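Local atomic coordinates of macrophage receptor MARCO (PDB entry 2OY3), a protein that probably acts as a macrophage scavenger receptor, recognising bacteria and polyanionic ligands through its scavenger receptor cysteine-rich (SRCR) domain. Residues Val7-Gly12 and Arg44-Ser49; Asp31-Asn36 and Leu66-Cys71; Leu54-Gly59 and His93-Gly98. All blocks are in the same frame, centred on the assembly; numbering follows the deposited sequence.

From the N terminus, the chain lays down strand 7-11, and contact 1 closes its first loop when the turn after helix 36-44 packs back on that strand. Contact 2 opens inside this loop, at 31-36, and closes only at 66-71, so contacts 1 and 2 cross. Contact 3 opens at 54-59, within the loop of contact 2, and closes at 93-98: it crosses contact 2 but follows contact 1 in series. Contacts 2 and 3 also meet directly, through D31 with S56 and W34 with G98, while the hydroxyl end of Y57 packs on G11 of contact 1. Together they tie the helix, the curled sheet and the long loops into one compact SRCR domain.

Contact 1 (Val7-Gly12 and Arg44-Ser49); sequences VRIMGG and RMLGYS
The Schellman motif that ends helix 36-44 sets M45, L46 and Y48 against V7 and I9 on one side of strand 7-11. G47 is its C-prime residue, with a positive phi of 86° that suits glycine; Y48 N bonds back to C43 O, and inside that loop lies a weak bond from G47 N to R44 O (3.3 Å). V7, a compact branched residue fit for a buried strand position, spreads its two methyls over different neighbours. CG2 takes the place flanked by N and C of its own backbone, where it meets M45 CB at 3.7 Å and L46 CG at 3.8 Å. CG1 instead faces the far end of M45, whose flexible thioether bends at its last torsion (chi3 79°) and leaves V7 CG1 3.9 Å from M45 CE. The forked end of L46 reaches both strand residues: CD2 rests on the backbone at V7 O, whereas CD1 lies 3.6 Å from I9 CG1, the two side chains running antiparallel alongside each other. Farther along, I9 CD1 approaches Y48 CE1 obliquely at 4.1 Å. The side chains thus meet through apolar groups. Just beyond, R44 NH1 donates to S49 O (3.0 Å, 166°), with that oxygen at the edge of the guanidinium and in its plane. Strand alternation turns R8 to the other side, to a salt bridge with E19 and a cation-pi contact with W26. F42 of the helix, V20 of strand 15-22 and W79 also pack against V7, while V99 and C101 of strand 98-101 lie against I9; Y48 OH bonds to N14.

Contact 2 (Asp31-Asn36 and Leu66-Cys71); sequences DDDWDN and LDNVNC. With MG (magnesium ion), chain C; MG (magnesium ion), chain B.
W34 has CG anti to its backbone N (chi1 179°), and V69 holds CG1 in the same way (chi1 180°), which lays the two side chains alongside each other, pointing the same way. V69 meets the indole at its edge, with V69 CB 3.9 Å from W34 CE3, a good use of a compact apolar residue beside a large buried ring; W34 NE1 is engaged by G98 O. Next to this apolar pair the backbones are joined by polar links. One magnesium ion joins the two loops, binding D33 O at 2.2 Å and V69 O at 2.3 Å, and D38 also contributes OD2 to it. A water donates to D32 O (2.8 Å) and accepts from V69 N (3.0 Å), bridging the loops. D33, at a positive phi, occupies the third position of the type II turn D31-W34. At the outer end two carboxylates lie close, D32 OD2 being 3.0 Å from D67 OD1 with their planes 46° apart. The second magnesium, bound by D32 OD1 at 2.2 Å and otherwise by five waters, probably offsets that repulsion. With D31 and E95 also close by, this acidic site is consistent with the metal site known from SRCR domains.

Contact 3 (Leu54-Gly59 and His93-Gly98); sequences LSSYGG and HNEDAG
Backbone hydrogen bonds carry most of the contact between L54-G59 and H93-G98. L54 and G98 form an antiparallel hydrogen-bonded pair: L54 N donates to G98 O at 2.9 Å, and the return bond from G98 N to L54 O, also 2.9 Å, is almost straight (178°). Beyond it D96 O takes two donors, G58 N at 3.0 Å (168°) and, weakly, Y57 N at 2.8 Å. A CA-H...O contact joins G58 CA to H93 O at 3.2 Å; a side chain at G58 would press on N94 O, and its positive phi also suits glycine. A water accepts from G59 N (2.9 Å) and donates to N94 OD1 (2.7 Å). Within H93-G98, H93 ND1 donates in its ring plane to the syn lone pair of D96 OD2 at 2.7 Å; with NE2 bonded to G62 O, both ring nitrogens are engaged, which fixes the ring's rotation. Side-chain packing centres on G98: L54 CB and Y57 CB both crowd it, where the lack of a side chain leaves them room. With CG anti to the backbone N (chi1 -172°), the Y57 ring extends beyond G98 to R17. Strand 15-22 thus adjoins the loop through R17, I64 of strand 64-66 packs on H93 and D96, and T28 of strand 25-29 bonds to D96 OD1.

Contact 1 (Val7-Gly12 and Arg44-Ser49)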
loop_
_atom_site.group_PDB
_atom_site.type_symbol
_atom_site.label_atom_id
_atom_site.label_comp_id
_atom_site.label_asym_id
_atom_site.label_seq_id
_atom_site.Cartn_x
_atom_site.Cartn_y
_atom_site.Cartn_z
ATOM N N VAL A 7 8.690 3.225 1.176
ATOM C CA VAL A 7 7.621 2.293 1.577
ATOM C C VAL A 7 8.144 1.269 2.602
ATOM O O VAL A 7 9.358 1.040 2.712
ATOM C CB VAL A 7 6.905 1.616 0.363
ATOM C CG1 VAL A 7 6.275 2.666 -0.562
ATOM C CG2 VAL A 7 7.860 0.621 -0.430
ATOM N N ARG A 8 7.241 0.668 3.370
ATOM C CA ARG A 8 7.648 -0.365 4.305
ATOM C C ARG A 8 6.492 -1.322 4.553
ATOM O O ARG A 8 5.342 -0.953 4.344
ATOM C CB ARG A 8 8.154 0.241 5.635
ATOM C CG ARG A 8 7.066 0.859 6.520
ATOM C CD ARG A 8 7.642 1.727 7.612
ATOM N NE ARG A 8 6.587 2.159 8.532
ATOM C CZ ARG A 8 6.815 2.780 9.684
ATOM N NH1 ARG A 8 8.068 3.076 10.036
ATOM N NH2 ARG A 8 5.793 3.111 10.476
ATOM N N ILE A 9 6.814 -2.529 5.025
ATOM C CA ILE A 9 5.825 -3.552 5.393
ATOM C C ILE A 9 5.867 -3.684 6.921
ATOM O O ILE A 9 6.940 -3.894 7.490
ATOM C CB ILE A 9 6.169 -4.909 4.733
ATOM C CG1 ILE A 9 6.047 -4.818 3.198
ATOM C CG2 ILE A 9 5.349 -6.063 5.343
ATOM C CD1 ILE A 9 6.663 -6.002 2.445
ATOM N N MET A 10 4.708 -3.555 7.578
ATOM C CA MET A 10 4.603 -3.634 9.039
ATOM C C MET A 10 3.649 -4.788 9.428
ATOM O O MET A 10 2.478 -4.797 9.034
ATOM C CB MET A 10 4.081 -2.289 9.623
ATOM C CG MET A 10 4.899 -1.022 9.295
ATOM S SD MET A 10 6.610 -1.177 9.731
ATOM C CE MET A 10 6.605 -1.298 11.525
ATOM N N GLY A 11 4.155 -5.750 10.187
ATOM C CA GLY A 11 3.392 -6.937 10.579
ATOM C C GLY A 11 4.326 -8.129 10.684
ATOM O O GLY A 11 4.977 -8.366 11.745
ATOM N N GLY A 12 4.454 -8.851 9.584
ATOM C CA GLY A 12 5.255 -10.071 9.571
ATOM C C GLY A 12 6.503 -9.935 8.727
ATOM O O GLY A 12 7.008 -8.826 8.525
ATOM N N ARG A 44 7.660 -5.020 -5.146
ATOM C CA ARG A 44 8.831 -4.811 -5.998
ATOM C C ARG A 44 9.691 -3.599 -5.533
ATOM O O ARG A 44 10.911 -3.585 -5.739
ATOM C CB ARG A 44 8.451 -4.744 -7.479
ATOM C CG ARG A 44 8.044 -6.090 -8.080
ATOM C CD ARG A 44 7.464 -5.915 -9.504
ATOM N NE ARG A 44 8.539 -5.579 -10.445
ATOM C CZ ARG A 44 9.386 -6.479 -10.959
ATOM N NH1 ARG A 44 9.283 -7.779 -10.646
ATOM N NH2 ARG A 44 10.323 -6.076 -11.816
ATOM N N MET A 45 9.082 -2.623 -4.853
ATOM C CA MET A 45 9.856 -1.535 -4.255
ATOM C C MET A 45 10.718 -2.011 -3.072
ATOM O O MET A 45 11.686 -1.355 -2.667
ATOM C CB MET A 45 8.945 -0.375 -3.809
ATOM C CG MET A 45 8.219 0.310 -4.934
ATOM S SD MET A 45 7.079 1.576 -4.316
ATOM C CE MET A 45 8.245 2.910 -3.974
ATOM N N LEU A 46 10.365 -3.159 -2.510
ATOM C CA LEU A 46 11.103 -3.697 -1.397
ATOM C C LEU A 46 11.934 -4.926 -1.780
ATOM O O LEU A 46 12.332 -5.709 -0.918
ATOM C CB LEU A 46 10.149 -3.986 -0.258
ATOM C CG LEU A 46 9.638 -2.675 0.356
ATOM C CD1 LEU A 46 8.367 -2.913 1.162
ATOM C CD2 LEU A 46 10.727 -1.952 1.184
ATOM N N GLY A 47 12.154 -5.107 -3.076
ATOM C CA GLY A 47 13.100 -6.125 -3.528
ATOM C C GLY A 47 12.505 -7.518 -3.679
ATOM O O GLY A 47 13.238 -8.498 -3.853
ATOM N N TYR A 48 11.178 -7.612 -3.585
ATOM C CA TYR A 48 10.465 -8.847 -3.950
ATOM C C TYR A 48 10.152 -8.817 -5.444
ATOM O O TYR A 48 10.318 -7.766 -6.090
ATOM C CB TYR A 48 9.182 -8.968 -3.159
ATOM C CG TYR A 48 9.359 -9.260 -1.683
ATOM C CD1 TYR A 48 9.198 -8.249 -0.743
ATOM C CD2 TYR A 48 9.600 -10.567 -1.221
ATOM C CE1 TYR A 48 9.313 -8.499 0.626
ATOM C CE2 TYR A 48 9.732 -10.846 0.168
ATOM C CZ TYR A 48 9.567 -9.807 1.072
ATOM O OH TYR A 48 9.671 -10.041 2.422
ATOM N N SER A 49 9.694 -9.944 -6.001
ATOM C CA SER A 49 9.256 -9.972 -7.414
ATOM C C SER A 49 7.762 -9.628 -7.643
ATOM O O SER A 49 7.399 -9.115 -8.697
ATOM C CB SER A 49 9.545 -11.349 -8.034
ATOM O OG SER A 49 10.952 -11.624 -8.026
#

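Contact 2 (Asp31-Asn36 and Leu66-Cys71)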
loop_
_atom_site.group_PDB
_atom_site.type_symbol
_atom_site.label_atom_id
_atom_site.label_comp_id
_atom_site.label_asym_id
_atom_site.label_seq_id
_atom_site.Cartn_x
_atom_site.Cartn_y
_atom_site.Cartn_z
ATOM N N ASP A 31 -7.736 0.085 1.438
ATOM C CA ASP A 31 -7.822 -1.117 0.605
ATOM C C ASP A 31 -8.901 -1.024 -0.512
ATOM O O ASP A 31 -9.073 -1.960 -1.273
ATOM C CB ASP A 31 -7.977 -2.382 1.486
ATOM C CG ASP A 31 -9.406 -2.534 2.102
ATOM O OD1 ASP A 31 -10.300 -1.722 1.780
ATOM O OD2 ASP A 31 -9.617 -3.479 2.904
ATOM N N ASP A 32 -9.624 0.098 -0.596
ATOM C CA ASP A 32 -10.591 0.265 -1.701
ATOM C C ASP A 32 -9.882 0.076 -3.052
ATOM O O ASP A 32 -9.018 0.874 -3.428
ATOM C CB ASP A 32 -11.312 1.607 -1.643
ATOM C CG ASP A 32 -12.126 1.784 -0.346
ATOM O OD1 ASP A 32 -12.770 0.808 0.123
ATOM O OD2 ASP A 32 -12.137 2.904 0.199
ATOM N N ASP A 33 -10.201 -1.047 -3.696
ATOM C CA ASP A 33 -9.701 -1.418 -5.025
ATOM C C ASP A 33 -8.216 -1.807 -5.037
ATOM O O ASP A 33 -7.605 -1.923 -6.099
ATOM C CB ASP A 33 -9.991 -0.307 -6.026
ATOM C CG ASP A 33 -11.493 0.032 -6.085
ATOM O OD1 ASP A 33 -12.329 -0.921 -6.028
ATOM O OD2 ASP A 33 -11.798 1.243 -6.190
ATOM N N TRP A 34 -7.658 -2.048 -3.859
ATOM C CA TRP A 34 -6.273 -2.497 -3.731
ATOM C C TRP A 34 -6.235 -3.947 -4.218
ATOM O O TRP A 34 -6.886 -4.809 -3.655
ATOM C CB TRP A 34 -5.861 -2.422 -2.243
ATOM C CG TRP A 34 -4.482 -2.869 -1.926
ATOM C CD1 TRP A 34 -4.115 -4.039 -1.335
ATOM C CD2 TRP A 34 -3.284 -2.122 -2.138
ATOM N NE1 TRP A 34 -2.748 -4.085 -1.196
ATOM C CE2 TRP A 34 -2.213 -2.916 -1.676
ATOM C CE3 TRP A 34 -3.008 -0.868 -2.729
ATOM C CZ2 TRP A 34 -0.873 -2.497 -1.752
ATOM C CZ3 TRP A 34 -1.656 -0.440 -2.797
ATOM C CH2 TRP A 34 -0.621 -1.248 -2.321
ATOM N N ASP A 35 -5.471 -4.209 -5.276
ATOM C CA ASP A 35 -5.399 -5.559 -5.802
ATOM C C ASP A 35 -3.955 -6.032 -6.036
ATOM O O ASP A 35 -3.005 -5.313 -5.731
ATOM C CB ASP A 35 -6.243 -5.675 -7.070
ATOM C CG ASP A 35 -5.666 -4.896 -8.276
ATOM O OD1 ASP A 35 -6.397 -4.859 -9.299
ATOM O OD2 ASP A 35 -4.529 -4.338 -8.255
ATOM N N ASN A 36 -3.829 -7.221 -6.605
ATOM C CA ASN A 36 -2.525 -7.864 -6.831
ATOM C C ASN A 36 -1.570 -7.018 -7.671
ATOM O O ASN A 36 -0.380 -7.018 -7.414
ATOM C CB ASN A 36 -2.698 -9.251 -7.451
ATOM C CG ASN A 36 -3.343 -10.269 -6.490
ATOM O OD1 ASN A 36 -3.505 -10.023 -5.300
ATOM N ND2 ASN A 36 -3.736 -11.420 -7.037
ATOM N N LEU A 66 -3.244 7.085 1.155
ATOM C CA LEU A 66 -3.695 6.693 -0.185
ATOM C C LEU A 66 -4.990 5.911 -0.113
ATOM O O LEU A 66 -5.276 5.248 0.890
ATOM C CB LEU A 66 -2.628 5.858 -0.915
ATOM C CG LEU A 66 -1.376 6.623 -1.343
ATOM C CD1 LEU A 66 -0.325 5.628 -1.800
ATOM C CD2 LEU A 66 -1.705 7.652 -2.414
ATOM N N ASP A 67 -5.760 5.972 -1.198
ATOM C CA ASP A 67 -6.994 5.208 -1.326
ATOM C C ASP A 67 -7.153 5.012 -2.815
ATOM O O ASP A 67 -6.628 5.821 -3.601
ATOM C CB ASP A 67 -8.162 6.028 -0.752
ATOM C CG ASP A 67 -9.451 5.213 -0.595
ATOM O OD1 ASP A 67 -9.426 3.968 -0.703
ATOM O OD2 ASP A 67 -10.502 5.838 -0.346
ATOM N N ASN A 68 -7.828 3.935 -3.212
ATOM C CA ASN A 68 -8.144 3.705 -4.614
ATOM C C ASN A 68 -6.919 3.696 -5.521
ATOM O O ASN A 68 -6.886 4.416 -6.534
ATOM C CB ASN A 68 -9.167 4.759 -5.099
ATOM C CG ASN A 68 -10.461 4.695 -4.313
ATOM O OD1 ASN A 68 -11.231 3.741 -4.437
ATOM N ND2 ASN A 68 -10.679 5.681 -3.465
ATOM N N VAL A 69 -5.899 2.944 -5.117
ATOM C CA VAL A 69 -4.688 2.790 -5.916
ATOM C C VAL A 69 -4.997 1.943 -7.165
ATOM O O VAL A 69 -5.663 0.926 -7.068
ATOM C CB VAL A 69 -3.523 2.162 -5.093
ATOM C CG1 VAL A 69 -2.269 2.015 -5.965
ATOM C CG2 VAL A 69 -3.218 3.004 -3.851
ATOM N N ASN A 70 -4.531 2.400 -8.328
ATOM C CA ASN A 70 -4.867 1.794 -9.621
ATOM C C ASN A 70 -3.590 1.558 -10.473
ATOM O O ASN A 70 -3.493 2.056 -11.601
ATOM C CB ASN A 70 -5.887 2.667 -10.411
ATOM C CG ASN A 70 -7.021 3.232 -9.534
ATOM O OD1 ASN A 70 -7.815 2.479 -8.936
ATOM N ND2 ASN A 70 -7.090 4.564 -9.448
ATOM N N CYS A 71 -2.625 0.806 -9.932
ATOM C CA CYS A 71 -1.441 0.384 -10.692
ATOM C C CYS A 71 -1.809 -0.569 -11.810
ATOM O O CYS A 71 -2.690 -1.428 -11.649
ATOM C CB CYS A 71 -0.407 -0.325 -9.795
ATOM S SG CYS A 71 0.239 0.659 -8.431
HETATM MG MG MG C . -6.325 -1.140 -7.767
HETATM MG MG MG B . -14.148 0.530 1.757
HETATM O O HOH W 1 -12.671 -0.873 2.603
HETATM O O HOH W 2 -6.307 1.146 -2.763
HETATM O O HOH W 3 -13.425 2.252 2.531
HETATM O O HOH W 4 -15.633 1.775 0.660
HETATM O O HOH W 5 -15.606 0.219 3.476
HETATM O O HOH W 6 -14.809 -1.358 0.830
#

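Contact 3 (Leu54-Gly59 and His93-Gly98)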
loop_
_atom_site.group_PDB
_atom_site.type_symbol
_atom_site.label_atom_id
_atom_site.label_comp_id
_atom_site.label_asym_id
_atom_site.label_seq_id
_atom_site.Cartn_x
_atom_site.Cartn_y
_atom_site.Cartn_z
ATOM N N LEU A 54 -3.628 -7.900 0.249
ATOM C CA LEU A 54 -4.334 -8.276 1.481
ATOM C C LEU A 54 -5.332 -7.160 1.780
ATOM O O LEU A 54 -4.944 -5.996 1.960
ATOM C CB LEU A 54 -3.357 -8.459 2.645
ATOM C CG LEU A 54 -2.213 -9.487 2.432
ATOM C CD1 LEU A 54 -1.407 -9.756 3.724
ATOM C CD2 LEU A 54 -2.749 -10.797 1.837
ATOM N N SER A 55 -6.613 -7.494 1.735
ATOM C CA SER A 55 -7.659 -6.501 1.974
ATOM C C SER A 55 -7.885 -6.466 3.478
ATOM O O SER A 55 -7.899 -7.516 4.147
ATOM C CB SER A 55 -8.961 -6.864 1.216
ATOM O OG SER A 55 -9.319 -8.218 1.420
ATOM N N SER A 56 -8.054 -5.256 4.007
ATOM C CA SER A 56 -8.337 -5.056 5.433
ATOM C C SER A 56 -7.398 -5.827 6.339
ATOM O O SER A 56 -7.844 -6.587 7.214
ATOM C CB SER A 56 -9.816 -5.357 5.755
ATOM O OG SER A 56 -10.609 -4.254 5.362
ATOM N N TYR A 57 -6.095 -5.647 6.104
ATOM C CA TYR A 57 -5.072 -6.159 7.002
ATOM C C TYR A 57 -5.189 -5.431 8.350
ATOM O O TYR A 57 -5.005 -6.042 9.411
ATOM C CB TYR A 57 -3.684 -6.004 6.406
ATOM C CG TYR A 57 -2.610 -6.698 7.205
ATOM C CD1 TYR A 57 -2.232 -7.997 6.890
ATOM C CD2 TYR A 57 -1.990 -6.061 8.290
ATOM C CE1 TYR A 57 -1.228 -8.644 7.616
ATOM C CE2 TYR A 57 -1.009 -6.698 9.046
ATOM C CZ TYR A 57 -0.626 -7.983 8.699
ATOM O OH TYR A 57 0.350 -8.592 9.435
ATOM N N GLY A 58 -5.514 -4.135 8.289
ATOM C CA GLY A 58 -5.789 -3.327 9.481
ATOM C C GLY A 58 -4.558 -2.940 10.315
ATOM O O GLY A 58 -3.394 -3.214 9.956
ATOM N N GLY A 59 -4.833 -2.333 11.462
ATOM C CA GLY A 59 -3.854 -2.222 12.540
ATOM C C GLY A 59 -2.924 -1.018 12.438
ATOM O O GLY A 59 -2.092 -0.855 13.288
ATOM N N HIS A 93 -8.824 2.681 9.719
ATOM C CA HIS A 93 -7.607 1.873 9.753
ATOM C C HIS A 93 -7.807 0.361 9.681
ATOM O O HIS A 93 -6.903 -0.347 9.251
ATOM C CB HIS A 93 -6.722 2.276 10.945
ATOM C CG HIS A 93 -5.867 3.479 10.685
ATOM N ND1 HIS A 93 -4.781 3.457 9.829
ATOM C CD2 HIS A 93 -5.944 4.740 11.163
ATOM C CE1 HIS A 93 -4.224 4.654 9.805
ATOM N NE2 HIS A 93 -4.905 5.450 10.616
ATOM N N ASN A 94 -8.995 -0.137 10.049
ATOM C CA ASN A 94 -9.360 -1.546 9.808
ATOM C C ASN A 94 -9.189 -1.936 8.355
ATOM O O ASN A 94 -8.834 -3.076 8.073
ATOM C CB ASN A 94 -10.792 -1.850 10.210
ATOM C CG ASN A 94 -10.997 -1.780 11.706
ATOM O OD1 ASN A 94 -10.026 -1.712 12.488
ATOM N ND2 ASN A 94 -12.265 -1.779 12.121
ATOM N N GLU A 95 -9.417 -0.950 7.473
ATOM C CA GLU A 95 -9.329 -1.097 6.030
ATOM C C GLU A 95 -7.916 -0.893 5.434
ATOM O O GLU A 95 -7.767 -0.926 4.220
ATOM C CB GLU A 95 -10.359 -0.181 5.347
ATOM C CG GLU A 95 -11.816 -0.551 5.777
ATOM C CD GLU A 95 -12.857 0.557 5.590
ATOM O OE1 GLU A 95 -12.539 1.729 5.256
ATOM O OE2 GLU A 95 -14.041 0.214 5.802
ATOM N N ASP A 96 -6.917 -0.697 6.285
ATOM C CA ASP A 96 -5.494 -0.625 5.836
ATOM C C ASP A 96 -5.129 -1.874 5.044
ATOM O O ASP A 96 -5.304 -3.009 5.517
ATOM C CB ASP A 96 -4.510 -0.439 7.005
ATOM C CG ASP A 96 -4.627 0.942 7.690
ATOM O OD1 ASP A 96 -5.231 1.873 7.136
ATOM O OD2 ASP A 96 -4.122 1.082 8.822
ATOM N N ALA A 97 -4.687 -1.636 3.809
ATOM C CA ALA A 97 -4.210 -2.673 2.884
ATOM C C ALA A 97 -2.914 -3.283 3.373
ATOM O O ALA A 97 -2.080 -2.587 3.965
ATOM C CB ALA A 97 -3.977 -2.049 1.486
ATOM N N GLY A 98 -2.737 -4.559 3.051
ATOM C CA GLY A 98 -1.466 -5.260 3.261
ATOM C C GLY A 98 -1.024 -5.946 1.971
ATOM O O GLY A 98 -1.684 -5.845 0.921
HETATM O O HOH W 7 -7.317 -1.893 12.817
#